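Local coordinates for inner membrane lipoprotein (Salmonella enterica, PDB 4C47) that is required for proper surface expression of the trimeric autotransporter adhesin SadA and could take a direct part in its biogenesis, at residues F83-G88 / I183-E188; G91-I96 / V113-I118; G105-L110 / N165-L170; A124-W129 / N149-S154. All blocks are in the same frame, centred on the assembly; numbering follows the deposited sequence.

Contact 1: F83-G88 / I183-E188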
loop_
_atom_site.group_PDB
_atom_site.type_symbol
_atom_site.label_atom_id
_atom_site.label_comp_id
_atom_site.label_asym_id
_atom_site.label_seq_id
_atom_site.Cartn_x
_atom_site.Cartn_y
_atom_site.Cartn_z
ATOM N N PHE A 83 24.365 3.835 -11.226
ATOM C CA PHE A 83 23.161 3.771 -10.401
ATOM C C PHE A 83 22.295 5.018 -10.600
ATOM O O PHE A 83 22.766 6.038 -11.090
ATOM C CB PHE A 83 23.505 3.576 -8.916
ATOM C CG PHE A 83 24.196 4.754 -8.283
ATOM C CD1 PHE A 83 25.580 4.846 -8.288
ATOM C CD2 PHE A 83 23.465 5.758 -7.665
ATOM C CE1 PHE A 83 26.220 5.919 -7.700
ATOM C CE2 PHE A 83 24.098 6.838 -7.074
ATOM C CZ PHE A 83 25.480 6.920 -7.092
ATOM N N ILE A 84 21.025 4.928 -10.219
ATOM C CA ILE A 84 20.096 6.032 -10.399
ATOM C C ILE A 84 19.420 6.398 -9.083
ATOM O O ILE A 84 19.002 5.521 -8.325
ATOM C CB ILE A 84 19.002 5.682 -11.441
ATOM C CG1 ILE A 84 19.616 5.444 -12.825
ATOM C CG2 ILE A 84 17.956 6.782 -11.518
ATOM C CD1 ILE A 84 19.954 6.708 -13.578
ATOM N N ILE A 85 19.332 7.696 -8.808
ATOM C CA ILE A 85 18.531 8.196 -7.699
ATOM C C ILE A 85 17.385 9.042 -8.245
ATOM O O ILE A 85 17.609 10.032 -8.940
ATOM C CB ILE A 85 19.357 9.056 -6.725
ATOM C CG1 ILE A 85 20.598 8.301 -6.251
ATOM C CG2 ILE A 85 18.502 9.477 -5.543
ATOM C CD1 ILE A 85 21.520 9.144 -5.380
ATOM N N ASN A 86 16.156 8.650 -7.930
ATOM C CA ASN A 86 14.976 9.338 -8.445
ATOM C C ASN A 86 13.860 9.322 -7.410
ATOM O O ASN A 86 13.356 8.257 -7.051
ATOM C CB ASN A 86 14.516 8.687 -9.759
ATOM C CG ASN A 86 13.398 9.462 -10.450
ATOM O OD1 ASN A 86 12.534 10.060 -9.804
ATOM N ND2 ASN A 86 13.409 9.445 -11.774
ATOM N N ASN A 87 13.477 10.504 -6.935
ATOM C CA ASN A 87 12.444 10.618 -5.909
ATOM C C ASN A 87 11.114 11.142 -6.441
ATOM O O ASN A 87 10.212 11.475 -5.670
ATOM C CB ASN A 87 12.928 11.486 -4.743
ATOM C CG ASN A 87 13.290 12.903 -5.170
ATOM O OD1 ASN A 87 13.086 13.297 -6.320
ATOM N ND2 ASN A 87 13.825 13.680 -4.233
ATOM N N GLY A 88 11.000 11.223 -7.761
ATOM C CA GLY A 88 9.782 11.711 -8.379
ATOM C C GLY A 88 9.859 13.179 -8.755
ATOM O O GLY A 88 9.002 13.688 -9.474
ATOM N N ILE A 183 21.490 5.549 -0.400
ATOM C CA ILE A 183 21.605 6.984 -0.620
ATOM C C ILE A 183 20.297 7.617 -1.099
ATOM O O ILE A 183 19.661 7.135 -2.039
ATOM C CB ILE A 183 22.771 7.313 -1.579
ATOM C CG1 ILE A 183 22.870 8.823 -1.804
ATOM C CG2 ILE A 183 22.625 6.566 -2.899
ATOM C CD1 ILE A 183 24.105 9.242 -2.566
ATOM N N GLY A 184 19.899 8.697 -0.429
ATOM C CA GLY A 184 18.681 9.408 -0.768
ATOM C C GLY A 184 18.874 10.912 -0.854
ATOM O O GLY A 184 19.900 11.449 -0.430
ATOM N N ILE A 185 17.872 11.594 -1.398
ATOM C CA ILE A 185 17.935 13.037 -1.601
ATOM C C ILE A 185 17.138 13.820 -0.559
ATOM O O ILE A 185 15.943 13.588 -0.374
ATOM C CB ILE A 185 17.402 13.426 -2.996
ATOM C CG1 ILE A 185 18.249 12.789 -4.093
ATOM C CG2 ILE A 185 17.386 14.937 -3.159
ATOM C CD1 ILE A 185 19.671 13.271 -4.102
ATOM N N ASP A 186 17.804 14.754 0.112
ATOM C CA ASP A 186 17.115 15.718 0.960
ATOM C C ASP A 186 16.826 16.962 0.126
ATOM O O ASP A 186 17.721 17.506 -0.524
ATOM C CB ASP A 186 17.956 16.066 2.190
ATOM C CG ASP A 186 17.138 16.718 3.293
ATOM O OD1 ASP A 186 16.325 17.617 2.988
ATOM O OD2 ASP A 186 17.305 16.325 4.466
ATOM N N MET A 187 15.573 17.405 0.154
ATOM C CA MET A 187 15.092 18.425 -0.772
ATOM C C MET A 187 14.808 19.769 -0.113
ATOM O O MET A 187 14.251 20.666 -0.746
ATOM C CB MET A 187 13.826 17.927 -1.470
ATOM C CG MET A 187 14.040 16.679 -2.298
ATOM S SD MET A 187 14.261 17.075 -4.037
ATOM C CE MET A 187 12.609 17.603 -4.458
ATOM N N GLU A 188 15.198 19.906 1.150
ATOM C CA GLU A 188 14.889 21.097 1.940
ATOM C C GLU A 188 15.382 22.406 1.319
ATOM O O GLU A 188 14.608 23.349 1.159
ATOM C CB GLU A 188 15.438 20.951 3.362
HETATM O O HOH W 1 14.058 12.480 -1.759
#

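Contact 2: G91-I96 / V113-I118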
loop_
_atom_site.group_PDB
_atom_site.type_symbol
_atom_site.label_atom_id
_atom_site.label_comp_id
_atom_site.label_asym_id
_atom_site.label_seq_id
_atom_site.Cartn_x
_atom_site.Cartn_y
_atom_site.Cartn_z
ATOM N N GLY A 91 15.958 13.761 -10.694
ATOM C CA GLY A 91 16.601 12.560 -11.189
ATOM C C GLY A 91 18.096 12.760 -11.339
ATOM O O GLY A 91 18.552 13.717 -11.965
ATOM N N LEU A 92 18.862 11.847 -10.753
ATOM C CA LEU A 92 20.312 11.892 -10.803
ATOM C C LEU A 92 20.826 10.535 -11.238
ATOM O O LEU A 92 20.275 9.506 -10.852
ATOM C CB LEU A 92 20.891 12.219 -9.423
ATOM C CG LEU A 92 20.520 13.541 -8.748
ATOM C CD1 LEU A 92 21.212 13.645 -7.398
ATOM C CD2 LEU A 92 20.892 14.722 -9.627
ATOM N N ALA A 93 21.875 10.525 -12.051
ATOM C CA ALA A 93 22.593 9.281 -12.309
ATOM C C ALA A 93 23.957 9.386 -11.656
ATOM O O ALA A 93 24.440 10.486 -11.403
ATOM C CB ALA A 93 22.728 9.012 -13.805
ATOM N N GLY A 94 24.577 8.247 -11.383
ATOM C CA GLY A 94 25.876 8.236 -10.746
ATOM C C GLY A 94 26.745 7.111 -11.261
ATOM O O GLY A 94 26.251 6.026 -11.570
ATOM N N ARG A 95 28.045 7.372 -11.363
ATOM C CA ARG A 95 28.996 6.340 -11.759
ATOM C C ARG A 95 30.168 6.301 -10.782
ATOM O O ARG A 95 30.779 7.329 -10.480
ATOM C CB ARG A 95 29.481 6.557 -13.198
ATOM C CG ARG A 95 30.178 7.892 -13.444
ATOM C CD ARG A 95 30.416 8.141 -14.926
ATOM N NE ARG A 95 31.209 9.348 -15.143
ATOM C CZ ARG A 95 31.419 9.911 -16.327
ATOM N NH1 ARG A 95 30.890 9.387 -17.424
ATOM N NH2 ARG A 95 32.158 11.008 -16.409
ATOM N N ILE A 96 30.463 5.108 -10.275
ATOM C CA ILE A 96 31.521 4.939 -9.289
ATOM C C ILE A 96 32.881 4.796 -9.968
ATOM O O ILE A 96 33.115 3.855 -10.725
ATOM C CB ILE A 96 31.260 3.722 -8.382
ATOM C CG1 ILE A 96 29.934 3.888 -7.639
ATOM C CG2 ILE A 96 32.402 3.545 -7.403
ATOM C CD1 ILE A 96 29.652 2.790 -6.641
ATOM N N VAL A 113 25.358 13.138 -12.103
ATOM C CA VAL A 113 24.858 13.940 -13.209
ATOM C C VAL A 113 23.353 14.196 -13.083
ATOM O O VAL A 113 22.568 13.288 -12.766
ATOM C CB VAL A 113 25.188 13.304 -14.585
ATOM C CG1 VAL A 113 24.506 11.952 -14.747
ATOM C CG2 VAL A 113 24.799 14.247 -15.709
ATOM N N ASN A 114 22.974 15.453 -13.299
ATOM C CA ASN A 114 21.581 15.879 -13.281
ATOM C C ASN A 114 20.874 15.432 -14.555
ATOM O O ASN A 114 21.274 15.801 -15.658
ATOM C CB ASN A 114 21.513 17.400 -13.113
ATOM C CG ASN A 114 20.098 17.944 -13.189
ATOM O OD1 ASN A 114 19.121 17.213 -13.036
ATOM N ND2 ASN A 114 19.986 19.247 -13.424
ATOM N N LEU A 115 19.825 14.630 -14.395
ATOM C CA LEU A 115 19.109 14.061 -15.531
ATOM C C LEU A 115 18.098 15.038 -16.116
ATOM O O LEU A 115 17.606 14.840 -17.225
ATOM C CB LEU A 115 18.401 12.769 -15.118
ATOM C CG LEU A 115 19.302 11.631 -14.642
ATOM C CD1 LEU A 115 18.484 10.374 -14.339
ATOM C CD2 LEU A 115 20.384 11.350 -15.679
ATOM N N LEU A 116 17.795 16.093 -15.366
ATOM C CA LEU A 116 16.780 17.059 -15.769
ATOM C C LEU A 116 17.352 18.096 -16.739
ATOM O O LEU A 116 18.542 18.080 -17.052
ATOM C CB LEU A 116 16.195 17.751 -14.539
ATOM C CG LEU A 116 15.685 16.829 -13.427
ATOM C CD1 LEU A 116 15.051 17.635 -12.300
ATOM C CD2 LEU A 116 14.702 15.799 -13.977
ATOM N N SER A 117 16.491 18.995 -17.205
ATOM C CA SER A 117 16.864 19.987 -18.207
ATOM C C SER A 117 17.225 21.338 -17.591
ATOM O O SER A 117 17.639 22.255 -18.296
ATOM C CB SER A 117 15.729 20.171 -19.214
ATOM O OG SER A 117 14.554 20.645 -18.577
ATOM N N ILE A 118 17.056 21.460 -16.279
ATOM C CA ILE A 118 17.438 22.676 -15.569
ATOM C C ILE A 118 18.436 22.350 -14.460
ATOM O O ILE A 118 18.411 21.248 -13.905
ATOM C CB ILE A 118 16.209 23.415 -14.985
ATOM C CG1 ILE A 118 15.440 22.514 -14.016
ATOM C CG2 ILE A 118 15.299 23.896 -16.101
ATOM C CD1 ILE A 118 14.317 23.227 -13.296
#

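Contact 3: G105-L110 / N165-L170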
loop_
_atom_site.group_PDB
_atom_site.type_symbol
_atom_site.label_atom_id
_atom_site.label_comp_id
_atom_site.label_asym_id
_atom_site.label_seq_id
_atom_site.Cartn_x
_atom_site.Cartn_y
_atom_site.Cartn_z
ATOM N N GLY A 105 38.313 4.018 7.405
ATOM C CA GLY A 105 37.169 4.192 6.531
ATOM C C GLY A 105 37.441 4.016 5.054
ATOM O O GLY A 105 38.554 3.689 4.641
ATOM N N SER A 106 36.402 4.231 4.256
ATOM C CA SER A 106 36.518 4.192 2.808
ATOM C C SER A 106 36.178 5.552 2.231
ATOM O O SER A 106 35.459 6.338 2.845
ATOM C CB SER A 106 35.570 3.149 2.220
ATOM O OG SER A 106 35.743 1.901 2.856
ATOM N N VAL A 107 36.700 5.829 1.047
ATOM C CA VAL A 107 36.310 7.022 0.322
ATOM C C VAL A 107 35.872 6.617 -1.074
ATOM O O VAL A 107 36.600 5.930 -1.789
ATOM C CB VAL A 107 37.443 8.063 0.277
ATOM C CG1 VAL A 107 37.263 9.008 -0.896
ATOM C CG2 VAL A 107 37.486 8.837 1.583
ATOM N N ILE A 108 34.661 7.017 -1.443
ATOM C CA ILE A 108 34.139 6.719 -2.764
ATOM C C ILE A 108 34.221 7.944 -3.656
ATOM O O ILE A 108 33.583 8.963 -3.387
ATOM C CB ILE A 108 32.673 6.266 -2.708
ATOM C CG1 ILE A 108 32.516 5.069 -1.769
ATOM C CG2 ILE A 108 32.169 5.934 -4.106
ATOM C CD1 ILE A 108 31.095 4.562 -1.671
ATOM N N HIS A 109 35.015 7.844 -4.714
ATOM C CA HIS A 109 35.056 8.887 -5.726
ATOM C C HIS A 109 34.076 8.517 -6.820
ATOM O O HIS A 109 34.168 7.438 -7.399
ATOM C CB HIS A 109 36.463 9.027 -6.304
ATOM C CG HIS A 109 37.497 9.392 -5.288
ATOM N ND1 HIS A 109 37.854 10.698 -5.028
ATOM C CD2 HIS A 109 38.243 8.625 -4.459
ATOM C CE1 HIS A 109 38.779 10.718 -4.086
ATOM N NE2 HIS A 109 39.035 9.474 -3.724
ATOM N N LEU A 110 33.123 9.401 -7.091
ATOM C CA LEU A 110 32.142 9.134 -8.133
ATOM C C LEU A 110 31.829 10.377 -8.952
ATOM O O LEU A 110 32.295 11.474 -8.648
ATOM C CB LEU A 110 30.850 8.568 -7.542
ATOM C CG LEU A 110 29.998 9.463 -6.650
ATOM C CD1 LEU A 110 28.541 9.037 -6.703
ATOM C CD2 LEU A 110 30.496 9.414 -5.223
ATOM N N ASN A 165 32.248 15.646 -10.397
ATOM C CA ASN A 165 33.004 14.934 -9.371
ATOM C C ASN A 165 32.462 15.128 -7.958
ATOM O O ASN A 165 32.340 16.253 -7.477
ATOM C CB ASN A 165 34.478 15.337 -9.425
ATOM C CG ASN A 165 35.385 14.174 -9.765
ATOM O OD1 ASN A 165 35.262 13.090 -9.192
ATOM N ND2 ASN A 165 36.293 14.387 -10.707
ATOM N N VAL A 166 32.134 14.019 -7.302
ATOM C CA VAL A 166 31.642 14.039 -5.929
ATOM C C VAL A 166 32.355 12.966 -5.104
ATOM O O VAL A 166 32.563 11.843 -5.574
ATOM C CB VAL A 166 30.113 13.820 -5.868
ATOM C CG1 VAL A 166 29.636 13.717 -4.429
ATOM C CG2 VAL A 166 29.385 14.946 -6.587
ATOM N N THR A 167 32.740 13.323 -3.882
ATOM C CA THR A 167 33.441 12.408 -2.988
ATOM C C THR A 167 32.632 12.092 -1.729
ATOM O O THR A 167 32.226 12.994 -0.998
ATOM C CB THR A 167 34.814 12.973 -2.578
ATOM O OG1 THR A 167 35.698 12.942 -3.705
ATOM C CG2 THR A 167 35.416 12.152 -1.445
ATOM N N LEU A 168 32.405 10.804 -1.487
ATOM C CA LEU A 168 31.706 10.357 -0.292
ATOM C C LEU A 168 32.694 9.749 0.693
ATOM O O LEU A 168 33.216 8.661 0.460
ATOM C CB LEU A 168 30.649 9.312 -0.651
ATOM C CG LEU A 168 29.655 9.675 -1.750
ATOM C CD1 LEU A 168 28.675 8.533 -1.987
ATOM C CD2 LEU A 168 28.918 10.962 -1.423
ATOM N N THR A 169 32.955 10.452 1.790
ATOM C CA THR A 169 33.827 9.919 2.828
ATOM C C THR A 169 32.997 9.143 3.842
ATOM O O THR A 169 32.136 9.705 4.519
ATOM C CB THR A 169 34.644 11.016 3.534
ATOM O OG1 THR A 169 33.826 11.677 4.503
ATOM C CG2 THR A 169 35.163 12.028 2.527
ATOM N N LEU A 170 33.257 7.843 3.930
ATOM C CA LEU A 170 32.490 6.956 4.792
ATOM C C LEU A 170 33.398 6.305 5.827
ATOM O O LEU A 170 34.016 5.274 5.559
ATOM C CB LEU A 170 31.812 5.878 3.949
ATOM C CG LEU A 170 31.014 6.384 2.746
ATOM C CD1 LEU A 170 30.420 5.222 1.975
ATOM C CD2 LEU A 170 29.923 7.343 3.197
#

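Contact 4: A124-W129 / N149-S154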
loop_
_atom_site.group_PDB
_atom_site.type_symbol
_atom_site.label_atom_id
_atom_site.label_comp_id
_atom_site.label_asym_id
_atom_site.label_seq_id
_atom_site.Cartn_x
_atom_site.Cartn_y
_atom_site.Cartn_z
ATOM N N ALA A 124 21.288 17.935 -0.711
ATOM C CA ALA A 124 21.836 17.245 0.448
ATOM C C ALA A 124 21.574 15.750 0.298
ATOM O O ALA A 124 20.549 15.346 -0.251
ATOM C CB ALA A 124 21.218 17.778 1.730
ATOM N N PHE A 125 22.501 14.929 0.776
ATOM C CA PHE A 125 22.370 13.489 0.603
ATOM C C PHE A 125 22.268 12.757 1.935
ATOM O O PHE A 125 23.147 12.875 2.783
ATOM C CB PHE A 125 23.550 12.940 -0.204
ATOM C CG PHE A 125 23.702 13.569 -1.559
ATOM C CD1 PHE A 125 23.005 13.076 -2.651
ATOM C CD2 PHE A 125 24.545 14.654 -1.743
ATOM C CE1 PHE A 125 23.145 13.658 -3.898
ATOM C CE2 PHE A 125 24.689 15.238 -2.984
ATOM C CZ PHE A 125 23.987 14.740 -4.063
ATOM N N ASN A 126 21.190 12.005 2.121
ATOM C CA ASN A 126 21.100 11.116 3.270
ATOM C C ASN A 126 21.806 9.813 2.933
ATOM O O ASN A 126 21.478 9.166 1.940
ATOM C CB ASN A 126 19.642 10.862 3.651
ATOM C CG ASN A 126 18.952 12.109 4.173
ATOM O OD1 ASN A 126 19.590 12.982 4.760
ATOM N ND2 ASN A 126 17.644 12.196 3.964
ATOM N N MET A 127 22.793 9.436 3.739
ATOM C CA MET A 127 23.581 8.247 3.438
ATOM C C MET A 127 23.697 7.283 4.611
ATOM O O MET A 127 23.903 7.695 5.754
ATOM C CB MET A 127 24.975 8.632 2.938
ATOM C CG MET A 127 24.970 9.352 1.603
ATOM S SD MET A 127 26.632 9.753 1.050
ATOM C CE MET A 127 27.266 10.596 2.497
ATOM N N THR A 128 23.557 5.997 4.308
ATOM C CA THR A 128 23.719 4.935 5.294
ATOM C C THR A 128 24.593 3.860 4.674
ATOM O O THR A 128 24.384 3.488 3.529
ATOM C CB THR A 128 22.360 4.323 5.681
ATOM O OG1 THR A 128 21.491 5.355 6.164
ATOM C CG2 THR A 128 22.537 3.259 6.760
ATOM N N TRP A 129 25.577 3.359 5.409
ATOM C CA TRP A 129 26.495 2.397 4.811
ATOM C C TRP A 129 27.009 1.358 5.790
ATOM O O TRP A 129 26.954 1.547 7.007
ATOM C CB TRP A 129 27.681 3.113 4.157
ATOM C CG TRP A 129 28.546 3.848 5.124
ATOM C CD1 TRP A 129 29.710 3.409 5.676
ATOM C CD2 TRP A 129 28.316 5.155 5.662
ATOM N NE1 TRP A 129 30.227 4.363 6.527
ATOM C CE2 TRP A 129 29.387 5.446 6.534
ATOM C CE3 TRP A 129 27.309 6.113 5.489
ATOM C CZ2 TRP A 129 29.478 6.647 7.230
ATOM C CZ3 TRP A 129 27.405 7.308 6.185
ATOM C CH2 TRP A 129 28.479 7.561 7.042
ATOM N N ASN A 149 25.536 6.190 9.497
ATOM C CA ASN A 149 24.750 7.161 8.747
ATOM C C ASN A 149 25.266 8.591 8.875
ATOM O O ASN A 149 25.889 8.947 9.876
ATOM C CB ASN A 149 23.277 7.102 9.165
ATOM C CG ASN A 149 22.851 8.311 9.976
ATOM O OD1 ASN A 149 23.104 8.389 11.179
ATOM N ND2 ASN A 149 22.196 9.264 9.319
ATOM N N THR A 150 24.998 9.400 7.853
ATOM C CA THR A 150 25.340 10.819 7.879
ATOM C C THR A 150 24.618 11.587 6.775
ATOM O O THR A 150 24.134 10.996 5.806
ATOM C CB THR A 150 26.860 11.052 7.734
ATOM O OG1 THR A 150 27.188 12.381 8.161
ATOM C CG2 THR A 150 27.300 10.860 6.288
ATOM N N LYS A 151 24.540 12.904 6.931
ATOM C CA LYS A 151 23.968 13.758 5.900
ATOM C C LYS A 151 25.066 14.600 5.264
ATOM O O LYS A 151 25.719 15.394 5.940
ATOM C CB LYS A 151 22.888 14.674 6.479
ATOM C CG LYS A 151 22.101 15.434 5.418
ATOM C CD LYS A 151 21.442 16.681 5.987
ATOM C CE LYS A 151 20.512 16.342 7.138
ATOM N NZ LYS A 151 19.389 15.469 6.701
ATOM N N MET A 152 25.271 14.417 3.966
ATOM C CA MET A 152 26.256 15.201 3.237
ATOM C C MET A 152 25.629 16.460 2.657
ATOM O O MET A 152 24.852 16.396 1.702
ATOM C CB MET A 152 26.889 14.382 2.114
ATOM C CG MET A 152 27.943 15.149 1.336
ATOM S SD MET A 152 28.537 14.277 -0.123
ATOM C CE MET A 152 29.738 15.454 -0.743
ATOM N N ASP A 153 25.962 17.599 3.253
ATOM C CA ASP A 153 25.571 18.894 2.716
ATOM C C ASP A 153 26.530 19.279 1.600
ATOM O O ASP A 153 27.745 19.314 1.799
ATOM C CB ASP A 153 25.594 19.962 3.812
ATOM C CG ASP A 153 24.359 19.923 4.689
ATOM O OD1 ASP A 153 23.252 19.698 4.151
ATOM O OD2 ASP A 153 24.493 20.119 5.917
ATOM N N SER A 154 25.985 19.559 0.422
ATOM C CA SER A 154 26.812 19.970 -0.703
ATOM C C SER A 154 26.294 21.261 -1.315
ATOM O O SER A 154 25.087 21.445 -1.482
ATOM C CB SER A 154 26.867 18.872 -1.768
ATOM O OG SER A 154 25.801 18.996 -2.690
#

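Contact 1: F83-G88 / I183-E188
Ile85 meets the two isoleucines of 183-188 with different branches. Its CD1 lies among the atoms of Ile183, 3.7 Å from Ile183 CG2 and 3.8 Å from Ile183 CD1, the two side chains crossing at about a right angle. With CG1 beside the backbone N (chi1 -53°), the other branch is left anti to that N and turns to Ile185. There Ile85 CG2 comes 3.6 Å from Ile185 CG1. Phe83 closes the apolar row more loosely, with CE2 at 4.4 Å from Ile183 CG2; Ile85 CG1 sits at the edge of that ring, in its plane.

These apolar contacts run between the two sheets of the C-terminal beta-sandwich. Strand 83-86 belongs to one sheet and strand 183-186 to the other, and their axes pass 7.5 Å apart at 33°, too far for backbone bonding, so the strands meet through their side chains and, at the loop end, a bridging water. Phe125 of strand 124-130 continues the packing against both Ile183 and Ile185.

Polar contacts lie where the strands give way to loops. Asn87 points its ND2 across the gap to Met187 SD, a weak hydrogen bond of 3.4 Å, and the Met187 chain bends at chi2 and chi3 beside it. The same ND2 gives a hydrogen bond to the water, 2.8 Å away, which in turn donates to Ile185 O. Asn87 OD1 accepts from the backbone N of Asn89 and of Ile90, which holds the amide on both of its ends. Each strand also leaves its sheet through an Asx turn: Asn86 OD1 accepts from Gly88 N, and Asp186 OD1 from Glu188 N.

Contact 2: G91-I96 / V113-I118
The beta hairpin of strands 91-102 and 105-114 ends here, its open end held by antiparallel pairing of Leu92 with Asn114 and of Ala93 with Val113. Ala93 and Val113 form a hydrogen-bonded pair with both N-H...O bonds at 2.9 Å between Ala93 N and Val113 O and between Val113 N and Ala93 O. Leu115 N adds a third bond, to Gly91 O, just beyond the end of the strand. On the face carrying Ala93 and Val113, Ala93 CB touches Val113 CG1 at 3.6 Å and Leu115 CD2 at 3.8 Å. Ile118 of the second subunit packs on Ala93, Val113 and Leu115, making this face part of the trimer interface. The opposite face carries Leu92, whose CD2 reaches back over the partner strand to 3.9 Å from Asn114 CA.

Asn114 shapes the exit from the hairpin. With CG anti to the backbone N (chi1 176°), its amide extends along the following loop, where OD1 accepts from Leu116 N in an Asx turn, the donor standing above the carbonyl plane. At the other end of the amide, ND2 has a weak hydrogen bond to Leu158 O and a short, bent one (2.6 Å, 137°) to Ile118 O, which lies in the amide plane.

Contact 3: G105-L110 / N165-L170
Leu110 leans over strand 165-170 at one end of an antiparallel pair in the beta-sandwich, where strand 105-114 is joined to strand 164-171, outermost in its sheet within the subunit. Its CB lies 4.2 Å from Val166 O. CG follows in the space between the backbone N and the carbonyl carbon (chi1 67°), which brings it over the partner strand, 3.7 Å from the same oxygen. At the tip the branches part: CD2 comes to 3.2 Å from Val166 O and 3.6 Å from Leu168 CG, where the two leucine side chains cross at a slant, while CD1 packs on Phe83 of strand 82-86. Val166 O is thus flanked by the leucine while it accepts from Leu110 N.

Two-way backbone bonding repeats at Ser106-Leu170, Ile108-Leu168 and Leu110-Val166, six bonds in all. The leucine face continues through Ile108, whose CD1 meets Leu170 CD1 at 3.8 Å. Met127 of strand 124-130 in the other sheet packs on Leu168, and Trp129 on Leu170.

On the opposite face the pairs are Val107-Thr169 and His109-Thr167, more exposed to solvent. Val107 splits its methyls between two threonines: its side chain and that of Thr169 lie side by side, pointing the same way, with CG2 of the valine next to the threonine, and Val107 CG1 reaches Thr167 CG2 at 3.7 Å. His109 and Thr167 also run side by side, with His109 ND1 3.4 Å from Thr167 OG1.

Contact 4: A124-W129 / N149-S154
Met127 and Trp129 pack closely on strand 149-153 along the inward face of this antiparallel pair. Met127 bends at chi3 (-52°), bringing its terminal CE against two neighbours, 3.8 Å from both Thr150 CG2 and Met152 CB. Trp129 reaches Thr150 with the rim of its six-membered ring: Thr150 CG2 lies at the ring edge, 3.6 Å from CZ3 of the tryptophan, whereas Asn149 N sits over one face, offset toward the rim. Further along, Phe125 and Met152 make a Met-aromatic contact, the sulfur 5.4 Å from the ring centroid in an oblique approach. Beneath these side chains the backbones are joined by paired hydrogen bonds at Phe125-Met152 and Met127-Thr150.

The other face, carrying Ala124, Asn126 and Thr128 against Asp153, Lys151 and Asn149, is more open to solvent. Lys151 runs beside Asn126 and then curls at chi3 and chi4, so that its NZ reaches a lone pair of Asn126 OD1 at 3.2 Å, in the carbonyl plane. The same ammonium forms a salt bridge with Asp186, linking three adjacent strands across the surface. The remaining side-chain contacts across this face are van der Waals touches without hydrogen bonds: Ala124 CB lies 3.7 Å from Asp153 OD1, and Thr128 OG1 3.9 Å from Asn149 CB.

Within the beta-sandwich, strand 148-153 is an edge strand of its sheet within the subunit, entered from helix 140-146, and strand 124-130 separates it from strand 180-186. The inward side chains face strand 164-171 of the second sheet, where Met127 and Met152 pack on Leu168 and Trp129 on Leu170.

All four contacts belong to the globular beta-sandwich that follows the long coiled-coil helix 8-71. Contacts 2 and 3 lie in one sheet, sharing strand 105-114, with centres about 17 Å apart; contact 4 lies in the other, and contact 1 spans the two. The centre of contact 4 is about 11 Å from those of contacts 1 and 3. Contact 4 faces contact 3, Met127 and Met152 packing on Leu168. Along the chain, contact 1 encloses the rest: contacts 2 and 3 alternate in their segments, while contact 4 falls wholly within contact 3. Early and late strands therefore close one domain together. Contact 1 touches a second subunit and contact 2 both neighbouring subunits, whereas contacts 3 and 4 touch no other chain of the trimer.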